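Local coordinates for protein phenolic acid decarboxylase (Sedimentibacter hydroxybenzoicus, PDB 7AE5) that catalyses the reversible, non-oxidative decarboxylation of 4-hydroxybenzoate and 3,4-dihydroxybenzoate, as an oxygen-sensitive UbiD-family enzyme that uses prenylated FMN and manganese, at residues Pro328-Leu333 against Val341-Met346; Ile354-Val359 against Val392-Leu397; Ile384-Asp389 against Met438-Thr443. One frame throughout, in Å; residues are numbered along the deposited sequence.

Contact 1 (Pro328-Leu333 against Val341-Met346)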
ATOM      1  N   PRO C 328      12.201 -28.814 -14.718  1.00 46.08           N
ATOM      2  CA  PRO C 328      11.001 -29.345 -14.048  1.00 46.42           C
ATOM      3  C   PRO C 328       9.913 -28.306 -13.847  1.00 46.45           C
ATOM      4  O   PRO C 328       8.736 -28.607 -14.079  1.00 46.92           O
ATOM      5  CB  PRO C 328      11.546 -29.867 -12.711  1.00 46.45           C
ATOM      6  CG  PRO C 328      12.978 -30.145 -12.979  1.00 46.46           C
ATOM      7  CD  PRO C 328      13.413 -29.066 -13.919  1.00 45.98           C
ATOM      8  N   LEU C 329      10.270 -27.088 -13.430  1.00 42.51           N
ATOM      9  CA  LEU C 329       9.262 -26.047 -13.255  1.00 42.59           C
ATOM     10  C   LEU C 329       8.589 -25.706 -14.578  1.00 42.93           C
ATOM     11  O   LEU C 329       7.375 -25.477 -14.627  1.00 43.46           O
ATOM     12  CB  LEU C 329       9.890 -24.797 -12.638  1.00 42.15           C
ATOM     13  CG  LEU C 329      10.315 -24.898 -11.173  1.00 42.12           C
ATOM     14  CD1 LEU C 329      11.111 -23.671 -10.759  1.00 41.89           C
ATOM     15  CD2 LEU C 329       9.098 -25.076 -10.280  1.00 42.49           C
ATOM     16  N   TYR C 330       9.366 -25.668 -15.664  1.00 40.72           N
ATOM     17  CA  TYR C 330       8.788 -25.412 -16.979  1.00 41.25           C
ATOM     18  C   TYR C 330       7.775 -26.486 -17.354  1.00 41.96           C
ATOM     19  O   TYR C 330       6.713 -26.181 -17.908  1.00 42.70           O
ATOM     20  CB  TYR C 330       9.901 -25.326 -18.027  1.00 41.04           C
ATOM     21  CG  TYR C 330       9.420 -25.413 -19.456  1.00 41.70           C
ATOM     22  CD1 TYR C 330       8.848 -24.315 -20.087  1.00 42.18           C
ATOM     23  CD2 TYR C 330       9.545 -26.592 -20.180  1.00 41.94           C
ATOM     24  CE1 TYR C 330       8.409 -24.392 -21.397  1.00 42.89           C
ATOM     25  CE2 TYR C 330       9.108 -26.680 -21.489  1.00 42.58           C
ATOM     26  CZ  TYR C 330       8.542 -25.577 -22.092  1.00 43.05           C
ATOM     27  OH  TYR C 330       8.106 -25.660 -23.395  1.00 43.76           O
ATOM     28  N   LYS C 331       8.081 -27.750 -17.051  1.00 43.53           N
ATOM     29  CA  LYS C 331       7.163 -28.832 -17.391  1.00 44.23           C
ATOM     30  C   LYS C 331       5.892 -28.771 -16.552  1.00 44.71           C
ATOM     31  O   LYS C 331       4.804 -29.085 -17.046  1.00 45.53           O
ATOM     32  CB  LYS C 331       7.857 -30.183 -17.220  1.00 44.82           C
ATOM     33  CG  LYS C 331       8.860 -30.513 -18.314  1.00 45.91           C
ATOM     34  CD  LYS C 331       9.402 -31.922 -18.145  1.00 48.29           C
ATOM     35  CE  LYS C 331      10.399 -32.276 -19.236  1.00 49.86           C
ATOM     36  NZ  LYS C 331       9.842 -32.070 -20.602  1.00 50.76           N
ATOM     37  N   GLN C 332       6.006 -28.376 -15.280  1.00 50.04           N
ATOM     38  CA  GLN C 332       4.816 -28.245 -14.444  1.00 50.54           C
ATOM     39  C   GLN C 332       3.931 -27.099 -14.916  1.00 51.05           C
ATOM     40  O   GLN C 332       2.703 -27.231 -14.948  1.00 51.91           O
ATOM     41  CB  GLN C 332       5.213 -28.051 -12.979  1.00 50.06           C
ATOM     42  CG  GLN C 332       6.221 -29.068 -12.469  1.00 49.70           C
ATOM     43  CD  GLN C 332       6.630 -28.829 -11.028  1.00 49.44           C
ATOM     44  OE1 GLN C 332       6.505 -27.722 -10.510  1.00 49.24           O
ATOM     45  NE2 GLN C 332       7.139 -29.869 -10.377  1.00 49.54           N
ATOM     46  N   LEU C 333       4.535 -25.964 -15.283  1.00 43.63           N
ATOM     47  CA  LEU C 333       3.749 -24.857 -15.821  1.00 44.33           C
ATOM     48  C   LEU C 333       3.116 -25.230 -17.154  1.00 45.27           C
ATOM     49  O   LEU C 333       1.960 -24.881 -17.422  1.00 46.31           O
ATOM     50  CB  LEU C 333       4.627 -23.615 -15.988  1.00 43.77           C
ATOM     51  CG  LEU C 333       5.189 -22.921 -14.747  1.00 42.92           C
ATOM     52  CD1 LEU C 333       5.623 -21.505 -15.099  1.00 42.77           C
ATOM     53  CD2 LEU C 333       4.171 -22.902 -13.623  1.00 43.30           C
ATOM     54  N   VAL C 341       6.645 -20.289 -22.711  1.00 41.39           N
ATOM     55  CA  VAL C 341       7.710 -20.573 -23.667  1.00 40.86           C
ATOM     56  C   VAL C 341       8.957 -21.110 -22.972  1.00 39.74           C
ATOM     57  O   VAL C 341       9.572 -22.068 -23.448  1.00 39.44           O
ATOM     58  CB  VAL C 341       8.014 -19.301 -24.486  1.00 41.05           C
ATOM     59  CG1 VAL C 341       9.222 -19.503 -25.376  1.00 40.51           C
ATOM     60  CG2 VAL C 341       6.803 -18.915 -25.322  1.00 42.20           C
ATOM     61  N   ALA C 342       9.345 -20.519 -21.842  1.00 39.74           N
ATOM     62  CA  ALA C 342      10.541 -20.946 -21.130  1.00 38.77           C
ATOM     63  C   ALA C 342      10.487 -20.443 -19.695  1.00 38.32           C
ATOM     64  O   ALA C 342       9.836 -19.437 -19.399  1.00 38.68           O
ATOM     65  CB  ALA C 342      11.815 -20.442 -21.818  1.00 38.44           C
ATOM     66  N   VAL C 343      11.184 -21.154 -18.812  1.00 34.30           N
ATOM     67  CA  VAL C 343      11.313 -20.782 -17.408  1.00 33.79           C
ATOM     68  C   VAL C 343      12.797 -20.694 -17.079  1.00 33.28           C
ATOM     69  O   VAL C 343      13.542 -21.661 -17.281  1.00 33.18           O
ATOM     70  CB  VAL C 343      10.606 -21.781 -16.477  1.00 33.76           C
ATOM     71  CG1 VAL C 343      10.886 -21.435 -15.020  1.00 33.29           C
ATOM     72  CG2 VAL C 343       9.110 -21.787 -16.748  1.00 34.49           C
ATOM     73  N   ASN C 344      13.222 -19.534 -16.582  1.00 28.66           N
ATOM     74  CA  ASN C 344      14.589 -19.305 -16.121  1.00 28.47           C
ATOM     75  C   ASN C 344      14.531 -19.211 -14.599  1.00 28.34           C
ATOM     76  O   ASN C 344      14.220 -18.153 -14.044  1.00 28.34           O
ATOM     77  CB  ASN C 344      15.171 -18.043 -16.758  1.00 28.66           C
ATOM     78  CG  ASN C 344      16.500 -17.620 -16.144  1.00 28.78           C
ATOM     79  OD1 ASN C 344      17.081 -18.327 -15.323  1.00 28.79           O
ATOM     80  ND2 ASN C 344      16.992 -16.456 -16.557  1.00 29.12           N
ATOM     81  N   ALA C 345      14.831 -20.322 -13.928  1.00 31.89           N
ATOM     82  CA  ALA C 345      14.821 -20.403 -12.471  1.00 32.08           C
ATOM     83  C   ALA C 345      16.221 -20.666 -11.922  1.00 32.52           C
ATOM     84  O   ALA C 345      16.406 -21.461 -10.999  1.00 32.89           O
ATOM     85  CB  ALA C 345      13.850 -21.483 -11.998  1.00 32.09           C
ATOM     86  N   MET C 346      17.220 -19.985 -12.479  1.00 36.52           N
ATOM     87  CA  MET C 346      18.625 -20.294 -12.235  1.00 37.08           C
ATOM     88  C   MET C 346      19.235 -19.552 -11.053  1.00 37.91           C
ATOM     89  O   MET C 346      20.432 -19.718 -10.795  1.00 38.60           O
ATOM     90  CB  MET C 346      19.453 -19.974 -13.484  1.00 37.06           C
ATOM     91  CG  MET C 346      19.019 -20.677 -14.755  1.00 36.58           C
ATOM     92  SD  MET C 346      20.145 -20.317 -16.120  1.00 36.81           S
ATOM     93  CE  MET C 346      20.730 -18.681 -15.670  1.00 37.34           C
TER
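Val343 is the side chain round which helix 323-336 settles on strand 340-347, a helix-on-sheet packing in the C-terminal domain of this UbiD-family enzyme, here between a helix and the edge strand that follows it in the chain. The two short segments run at 139° to one another, their axes 7.6 Å apart. CG2 of Val343 does most of the touching: it lies 3.6 Å from CA of Tyr330, against the helix backbone itself, and it is also met by CD1 of Leu333, whose side chain crosses the valine at about a right angle. One turn back, Leu329 reaches further along the strand and sets its CD1 3.7 Å from CB of Ala345. Leu329, Tyr330 and Leu333 all meet Val343, and Leu329 alone reaches Ala345. Tyr330 leaves the helix differently from its leucine neighbours. Its CG stands anti to the backbone N (chi1 165°), which swings the ring alongside the start of the strand, obliquely past CA of Ala342. Helix 86-96 packs against both, its Phe90 meeting the Tyr330 ring edge to face and also touching Ala342. Val341 and Ala342 both pair with Ser356, a classic beta bulge. At that bulge the carbonyl of Val341, which accepts a hydrogen bond from Tyr91 OH, places its O 3.3 Å from CE1 of Tyr330.

Contact 2 (Ile354-Val359 against Val392-Leu397)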
ATOM      1  N   ILE C 354      12.316 -16.084 -13.914  1.00 25.87           N
ATOM      2  CA  ILE C 354      11.855 -15.315 -15.063  1.00 26.36           C
ATOM      3  C   ILE C 354      11.149 -16.271 -16.011  1.00 26.75           C
ATOM      4  O   ILE C 354      11.753 -17.240 -16.488  1.00 26.58           O
ATOM      5  CB  ILE C 354      13.008 -14.588 -15.774  1.00 26.61           C
ATOM      6  CG1 ILE C 354      13.922 -13.915 -14.751  1.00 26.53           C
ATOM      7  CG2 ILE C 354      12.465 -13.569 -16.766  1.00 27.34           C
ATOM      8  CD1 ILE C 354      15.130 -13.266 -15.360  1.00 27.03           C
ATOM      9  N   ILE C 355       9.873 -16.003 -16.282  1.00 34.37           N
ATOM     10  CA  ILE C 355       9.056 -16.827 -17.165  1.00 35.18           C
ATOM     11  C   ILE C 355       8.740 -16.028 -18.419  1.00 36.31           C
ATOM     12  O   ILE C 355       8.245 -14.898 -18.334  1.00 36.95           O
ATOM     13  CB  ILE C 355       7.754 -17.280 -16.483  1.00 35.50           C
ATOM     14  CG1 ILE C 355       8.045 -17.971 -15.153  1.00 34.43           C
ATOM     15  CG2 ILE C 355       6.959 -18.197 -17.404  1.00 36.54           C
ATOM     16  CD1 ILE C 355       6.878 -17.930 -14.189  1.00 34.66           C
ATOM     17  N   SER C 356       9.020 -16.612 -19.578  1.00 32.95           N
ATOM     18  CA  SER C 356       8.538 -16.082 -20.846  1.00 33.76           C
ATOM     19  C   SER C 356       7.293 -16.849 -21.258  1.00 34.78           C
ATOM     20  O   SER C 356       7.248 -18.079 -21.166  1.00 34.57           O
ATOM     21  CB  SER C 356       9.605 -16.176 -21.940  1.00 33.29           C
ATOM     22  OG  SER C 356       9.834 -17.518 -22.331  1.00 33.11           O
ATOM     23  N   THR C 357       6.278 -16.119 -21.705  1.00 31.90           N
ATOM     24  CA  THR C 357       5.019 -16.755 -22.047  1.00 33.07           C
ATOM     25  C   THR C 357       4.295 -15.915 -23.085  1.00 33.93           C
ATOM     26  O   THR C 357       4.534 -14.712 -23.219  1.00 33.66           O
ATOM     27  CB  THR C 357       4.137 -16.945 -20.809  1.00 33.75           C
ATOM     28  OG1 THR C 357       2.973 -17.707 -21.157  1.00 34.76           O
ATOM     29  CG2 THR C 357       3.713 -15.595 -20.257  1.00 34.35           C
ATOM     30  N   LYS C 358       3.414 -16.576 -23.827  1.00 50.60           N
ATOM     31  CA  LYS C 358       2.416 -15.873 -24.615  1.00 51.68           C
ATOM     32  C   LYS C 358       1.244 -15.521 -23.707  1.00 52.76           C
ATOM     33  O   LYS C 358       0.794 -16.353 -22.914  1.00 53.11           O
ATOM     34  CB  LYS C 358       1.952 -16.733 -25.790  1.00 52.18           C
ATOM     35  CG  LYS C 358       1.251 -15.949 -26.889  1.00 53.04           C
ATOM     36  CD  LYS C 358      -0.208 -16.357 -27.029  1.00 54.25           C
ATOM     37  CE  LYS C 358      -0.887 -15.573 -28.141  1.00 55.15           C
ATOM     38  NZ  LYS C 358      -0.268 -15.843 -29.468  1.00 54.93           N
ATOM     39  N   VAL C 359       0.768 -14.286 -23.802  1.00 40.98           N
ATOM     40  CA  VAL C 359      -0.314 -13.809 -22.950  1.00 42.07           C
ATOM     41  C   VAL C 359      -1.633 -14.147 -23.639  1.00 43.33           C
ATOM     42  O   VAL C 359      -1.980 -13.551 -24.661  1.00 43.68           O
ATOM     43  CB  VAL C 359      -0.191 -12.306 -22.669  1.00 41.83           C
ATOM     44  CG1 VAL C 359      -1.240 -11.860 -21.662  1.00 42.94           C
ATOM     45  CG2 VAL C 359       1.203 -11.977 -22.158  1.00 40.15           C
ATOM     46  N   VAL C 392      10.827 -12.611 -25.804  1.00 35.92           N
ATOM     47  CA  VAL C 392      11.937 -12.212 -24.949  1.00 35.28           C
ATOM     48  C   VAL C 392      12.606 -13.461 -24.394  1.00 34.85           C
ATOM     49  O   VAL C 392      11.945 -14.316 -23.792  1.00 34.83           O
ATOM     50  CB  VAL C 392      11.457 -11.297 -23.810  1.00 35.13           C
ATOM     51  CG1 VAL C 392      12.529 -11.182 -22.734  1.00 34.61           C
ATOM     52  CG2 VAL C 392      11.092  -9.927 -24.352  1.00 35.40           C
ATOM     53  N   ASP C 393      13.908 -13.571 -24.602  1.00 40.39           N
ATOM     54  CA  ASP C 393      14.692 -14.650 -24.017  1.00 39.92           C
ATOM     55  C   ASP C 393      14.822 -14.408 -22.520  1.00 39.56           C
ATOM     56  O   ASP C 393      15.502 -13.454 -22.120  1.00 39.60           O
ATOM     57  CB  ASP C 393      16.070 -14.717 -24.684  1.00 39.92           C
ATOM     58  CG  ASP C 393      16.925 -15.874 -24.179  1.00 39.53           C
ATOM     59  OD1 ASP C 393      16.472 -16.641 -23.303  1.00 39.19           O
ATOM     60  OD2 ASP C 393      18.067 -16.013 -24.668  1.00 39.62           O
ATOM     61  N   PRO C 394      14.203 -15.225 -21.661  1.00 28.75           N
ATOM     62  CA  PRO C 394      14.297 -14.980 -20.214  1.00 28.40           C
ATOM     63  C   PRO C 394      15.657 -15.314 -19.624  1.00 28.07           C
ATOM     64  O   PRO C 394      15.878 -15.044 -18.437  1.00 27.89           O
ATOM     65  CB  PRO C 394      13.206 -15.888 -19.639  1.00 28.31           C
ATOM     66  CG  PRO C 394      13.164 -17.035 -20.593  1.00 28.42           C
ATOM     67  CD  PRO C 394      13.460 -16.461 -21.963  1.00 28.82           C
ATOM     68  N   PHE C 395      16.563 -15.899 -20.404  1.00 35.26           N
ATOM     69  CA  PHE C 395      17.929 -16.134 -19.964  1.00 35.23           C
ATOM     70  C   PHE C 395      18.870 -15.008 -20.366  1.00 35.76           C
ATOM     71  O   PHE C 395      19.998 -14.948 -19.861  1.00 36.03           O
ATOM     72  CB  PHE C 395      18.441 -17.465 -20.528  1.00 35.10           C
ATOM     73  CG  PHE C 395      17.633 -18.654 -20.093  1.00 34.74           C
ATOM     74  CD1 PHE C 395      17.918 -19.307 -18.905  1.00 34.50           C
ATOM     75  CD2 PHE C 395      16.580 -19.114 -20.868  1.00 34.83           C
ATOM     76  CE1 PHE C 395      17.172 -20.399 -18.501  1.00 34.28           C
ATOM     77  CE2 PHE C 395      15.831 -20.204 -20.471  1.00 34.68           C
ATOM     78  CZ  PHE C 395      16.126 -20.848 -19.286  1.00 34.36           C
ATOM     79  N   ASN C 396      18.436 -14.125 -21.264  1.00 36.76           N
ATOM     80  CA  ASN C 396      19.201 -12.945 -21.658  1.00 37.34           C
ATOM     81  C   ASN C 396      18.763 -11.810 -20.741  1.00 37.57           C
ATOM     82  O   ASN C 396      17.775 -11.119 -20.996  1.00 37.61           O
ATOM     83  CB  ASN C 396      18.968 -12.621 -23.128  1.00 37.58           C
ATOM     84  CG  ASN C 396      19.873 -11.514 -23.641  1.00 38.20           C
ATOM     85  OD1 ASN C 396      20.080 -10.500 -22.974  1.00 38.55           O
ATOM     86  ND2 ASN C 396      20.416 -11.707 -24.835  1.00 38.41           N
ATOM     87  N   LEU C 397      19.511 -11.619 -19.652  1.00 30.86           N
ATOM     88  CA  LEU C 397      19.125 -10.627 -18.654  1.00 31.20           C
ATOM     89  C   LEU C 397      19.122  -9.215 -19.229  1.00 31.80           C
ATOM     90  O   LEU C 397      18.379  -8.352 -18.746  1.00 31.94           O
ATOM     91  CB  LEU C 397      20.058 -10.722 -17.448  1.00 31.68           C
ATOM     92  CG  LEU C 397      19.992 -12.064 -16.718  1.00 31.07           C
ATOM     93  CD1 LEU C 397      20.832 -12.052 -15.451  1.00 31.77           C
ATOM     94  CD2 LEU C 397      18.544 -12.399 -16.397  1.00 30.29           C
TER
HETATM   95  O   HOH W   1      10.908 -16.484 -24.860  1.00 41.72           O
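Pro394 lies against Ile354 and Ser356, two residues of strand 352-357 whose side chains emerge on the same side of the sheet. The ring is shared between them: CB of Pro394 stands 3.8 Å from CG2 of Ile354, while CG and CD take the serine end, CG lying 3.8 Å from OG of Ser356. Ile354 has a second branch in play. Its CG1 is turned anti to the carbonyl carbon (chi1 -45°) and the chain then runs on extended, which carries CD1 past the Pro394 carbonyl to within 3.7 Å of CD2 of Leu397, the two side chains crossing at about a right angle. At the other end CB of Ser356 touches the carbonyl of Val392, O of Val392 being 3.5 Å away.

The polar link between the segments goes through one water, which accepts from OG of Ser356 at 2.9 Å and donates to O of Val392 at 2.6 Å. Both polar atoms thus have a partner in a buried contact.

Behind this first shell, the loop is held in shape by its own bonds. A type I beta turn runs from Asp393 to Asn396, closed by N of Asn396 on O of Asp393 at 3.1 Å. Within it OD1 of Asp393 accepts from N of Phe395, which approaches from above the carboxylate plane, forming an Asx turn. Gln399 binds the loop at two points, its OE1 receiving N of Asp393 and its N donating to OD1 of Asn396. Leu397 also packs on Leu397 of a second subunit. The whole is an Asx-stabilised beta turn leading into an N-capped helix, 397-407, in the connection between strand 384-388 and the helix that packs on one face of the C-terminal sheet.

Contact 3 (Ile384-Asp389 against Met438-Thr443). With RB (rubidium ion), chain Q.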
ATOM      1  N   ILE C 384      10.951 -13.751  -6.188  1.00 33.98           N
ATOM      2  CA  ILE C 384      10.870 -12.718  -7.213  1.00 33.28           C
ATOM      3  C   ILE C 384      10.561 -13.395  -8.539  1.00 32.90           C
ATOM      4  O   ILE C 384      11.367 -14.191  -9.039  1.00 32.80           O
ATOM      5  CB  ILE C 384      12.164 -11.896  -7.300  1.00 33.60           C
ATOM      6  CG1 ILE C 384      12.458 -11.248  -5.945  1.00 34.59           C
ATOM      7  CG2 ILE C 384      12.047 -10.839  -8.388  1.00 33.39           C
ATOM      8  CD1 ILE C 384      13.782 -10.525  -5.882  1.00 36.17           C
ATOM      9  N   VAL C 385       9.399 -13.082  -9.105  1.00 33.02           N
ATOM     10  CA  VAL C 385       8.912 -13.719 -10.324  1.00 32.80           C
ATOM     11  C   VAL C 385       8.669 -12.636 -11.365  1.00 32.69           C
ATOM     12  O   VAL C 385       7.804 -11.771 -11.178  1.00 33.01           O
ATOM     13  CB  VAL C 385       7.632 -14.529 -10.070  1.00 33.27           C
ATOM     14  CG1 VAL C 385       7.171 -15.211 -11.349  1.00 33.31           C
ATOM     15  CG2 VAL C 385       7.860 -15.546  -8.965  1.00 33.54           C
ATOM     16  N   ILE C 386       9.423 -12.691 -12.459  1.00 33.44           N
ATOM     17  CA  ILE C 386       9.292 -11.759 -13.573  1.00 33.77           C
ATOM     18  C   ILE C 386       8.726 -12.520 -14.761  1.00 34.34           C
ATOM     19  O   ILE C 386       9.239 -13.585 -15.123  1.00 34.53           O
ATOM     20  CB  ILE C 386      10.642 -11.113 -13.931  1.00 34.15           C
ATOM     21  CG1 ILE C 386      11.276 -10.472 -12.695  1.00 34.14           C
ATOM     22  CG2 ILE C 386      10.467 -10.091 -15.045  1.00 34.55           C
ATOM     23  CD1 ILE C 386      12.745 -10.165 -12.857  1.00 35.11           C
ATOM     24  N   VAL C 387       7.671 -11.980 -15.365  1.00 29.79           N
ATOM     25  CA  VAL C 387       7.038 -12.577 -16.535  1.00 30.95           C
ATOM     26  C   VAL C 387       7.270 -11.660 -17.727  1.00 31.29           C
ATOM     27  O   VAL C 387       6.982 -10.460 -17.661  1.00 31.12           O
ATOM     28  CB  VAL C 387       5.537 -12.820 -16.312  1.00 32.06           C
ATOM     29  CG1 VAL C 387       4.965 -13.630 -17.461  1.00 33.76           C
ATOM     30  CG2 VAL C 387       5.308 -13.533 -14.988  1.00 31.55           C
ATOM     31  N   VAL C 388       7.788 -12.227 -18.815  1.00 31.82           N
ATOM     32  CA  VAL C 388       8.085 -11.485 -20.030  1.00 31.97           C
ATOM     33  C   VAL C 388       7.341 -12.136 -21.193  1.00 33.03           C
ATOM     34  O   VAL C 388       6.800 -13.237 -21.079  1.00 33.69           O
ATOM     35  CB  VAL C 388       9.597 -11.415 -20.315  1.00 31.43           C
ATOM     36  CG1 VAL C 388      10.328 -10.750 -19.153  1.00 30.80           C
ATOM     37  CG2 VAL C 388      10.148 -12.811 -20.565  1.00 31.48           C
ATOM     38  N   ASP C 389       7.327 -11.435 -22.326  1.00 40.87           N
ATOM     39  CA  ASP C 389       6.583 -11.903 -23.484  1.00 41.86           C
ATOM     40  C   ASP C 389       7.292 -13.080 -24.151  1.00 41.72           C
ATOM     41  O   ASP C 389       8.418 -13.451 -23.806  1.00 40.91           O
ATOM     42  CB  ASP C 389       6.380 -10.773 -24.492  1.00 42.13           C
ATOM     43  CG  ASP C 389       5.420  -9.713 -23.997  1.00 42.53           C
ATOM     44  OD1 ASP C 389       4.293 -10.076 -23.596  1.00 43.48           O
ATOM     45  OD2 ASP C 389       5.786  -8.518 -24.018  1.00 42.04           O
ATOM     46  N   MET C 438       7.078 -11.136  -4.645  1.00 43.17           N
ATOM     47  CA  MET C 438       7.052 -10.027  -5.589  1.00 39.95           C
ATOM     48  C   MET C 438       6.837 -10.575  -6.990  1.00 39.17           C
ATOM     49  O   MET C 438       7.678 -11.317  -7.507  1.00 43.31           O
ATOM     50  CB  MET C 438       8.341  -9.201  -5.527  1.00 43.07           C
ATOM     51  CG  MET C 438       8.201  -7.834  -6.179  1.00 38.82           C
ATOM     52  SD  MET C 438       9.718  -6.864  -6.291  1.00 40.99           S
ATOM     53  CE  MET C 438      10.935  -8.023  -5.686  1.00 47.61           C
ATOM     54  N   ILE C 439       5.709 -10.215  -7.594  1.00 33.68           N
ATOM     55  CA  ILE C 439       5.384 -10.577  -8.967  1.00 32.21           C
ATOM     56  C   ILE C 439       5.523  -9.330  -9.827  1.00 31.45           C
ATOM     57  O   ILE C 439       4.967  -8.277  -9.496  1.00 28.77           O
ATOM     58  CB  ILE C 439       3.963 -11.159  -9.077  1.00 28.00           C
ATOM     59  CG1 ILE C 439       3.812 -12.389  -8.183  1.00 28.53           C
ATOM     60  CG2 ILE C 439       3.635 -11.500 -10.521  1.00 27.03           C
ATOM     61  CD1 ILE C 439       2.390 -12.907  -8.124  1.00 24.86           C
ATOM     62  N   ILE C 440       6.262  -9.448 -10.926  1.00 31.11           N
ATOM     63  CA  ILE C 440       6.496  -8.337 -11.842  1.00 31.00           C
ATOM     64  C   ILE C 440       5.983  -8.746 -13.215  1.00 29.70           C
ATOM     65  O   ILE C 440       6.489  -9.705 -13.812  1.00 31.20           O
ATOM     66  CB  ILE C 440       7.980  -7.946 -11.904  1.00 35.26           C
ATOM     67  CG1 ILE C 440       8.490  -7.568 -10.513  1.00 36.55           C
ATOM     68  CG2 ILE C 440       8.190  -6.790 -12.867  1.00 34.60           C
ATOM     69  CD1 ILE C 440       9.966  -7.266 -10.473  1.00 40.86           C
ATOM     70  N   ASP C 441       4.984  -8.020 -13.717  1.00 42.39           N
ATOM     71  CA  ASP C 441       4.375  -8.319 -15.011  1.00 41.97           C
ATOM     72  C   ASP C 441       5.008  -7.423 -16.076  1.00 43.74           C
ATOM     73  O   ASP C 441       4.472  -6.380 -16.466  1.00 43.43           O
ATOM     74  CB  ASP C 441       2.857  -8.150 -14.940  1.00 39.87           C
ATOM     75  CG  ASP C 441       2.188  -8.286 -16.296  1.00 40.87           C
ATOM     76  OD1 ASP C 441       2.780  -8.929 -17.189  1.00 42.27           O
ATOM     77  OD2 ASP C 441       1.066  -7.762 -16.467  1.00 40.82           O
ATOM     78  N   ALA C 442       6.170  -7.868 -16.570  1.00 34.99           N
ATOM     79  CA  ALA C 442       6.903  -7.190 -17.634  1.00 36.92           C
ATOM     80  C   ALA C 442       6.383  -7.544 -19.021  1.00 37.03           C
ATOM     81  O   ALA C 442       7.158  -7.547 -19.986  1.00 38.83           O
ATOM     82  CB  ALA C 442       8.397  -7.506 -17.534  1.00 39.84           C
ATOM     83  N   THR C 443       5.096  -7.847 -19.149  1.00 37.11           N
ATOM     84  CA  THR C 443       4.520  -8.176 -20.443  1.00 38.33           C
ATOM     85  C   THR C 443       3.715  -7.011 -21.004  1.00 39.55           C
ATOM     86  O   THR C 443       3.277  -6.100 -20.278  1.00 38.62           O
ATOM     87  CB  THR C 443       3.633  -9.423 -20.360  1.00 37.46           C
ATOM     88  OG1 THR C 443       2.446  -9.126 -19.613  1.00 36.20           O
ATOM     89  CG2 THR C 443       4.384 -10.570 -19.703  1.00 36.49           C
TER
HETATM   90 RB    RB Q 501       3.090  -5.101 -18.038  1.00 48.64          RB
HETATM   91  O   HOH W   2       8.147  -8.711 -22.393  1.00 28.67           O
HETATM   92  O   HOH W   3       0.825  -6.004 -18.303  1.00 33.84           O
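Val385 and Val387 bond alternately with Met438 and Ile440 across two parallel strands, 12° apart in direction, neighbouring interior strands of the mixed five-stranded sheet of the C-terminal domain. The bonds are nearly straight: N of Val385 gives to O of Met438, N of Ile440 to O of Val385 at 2.8 Å, and N of Val387 to O of Ile440. On one face Ile384 and Met438 lie side by side, and so do Ile386 and Ile440. Met438 folds back at its thioether (chi3 5°), which lays CE 3.6 Å from CG1 of Ile384. Helix 397-407 covers this face through Leu404, and Leu404 of a second subunit adds to it at Ile384. The opposite face carries Val385, Val387, Ile439 and Asp441, the last three against helix 364-372.

Past Val387 and Asp441 the register slips by one residue, so that Val388 comes opposite Thr443, while the chains stay close. CG2 of Thr443 slots against the backbone carbonyl of Val387, and its CB lies 3.4 Å from OD1 of Asp389, whose carboxylate is bonded through OD2 to Thr444. A water joins N and OD2 of Asp389 to O of Ala442. Asp441 closes an Asx turn, its OD1 taking N of Thr443. This turn presents two carbonyls to a rubidium ion, whose other ligands include O of Arg407, OD1 of Asp413 and a water that also donates to OD2 of Asp441: O of Asp441 and O of Thr443 each lie 2.5 Å from the metal.

How the contacts relate
One five-stranded sheet carries all three contacts, and its strands 340-347, 352-357, 384-388 and 434-441 lie next to one another in that order. Contacts 1 and 2, centres about 10 Å apart, meet where N of Asn344 bonds to O of Ile354 at 2.7 Å, and where Asn344 also reaches the Pro394 carbonyl through ND2. Contact 2 in turn joins contact 3 (centres about 9 Å apart) by parallel pairing, with N of Ile355 2.8 Å from O of Ile386. Contacts 1 and 3 do not touch. The rubidium ion belongs to contact 3, about 11 Å from the Val392 side chain, and the predicted prenylated FMN and manganese sites lie away from all three.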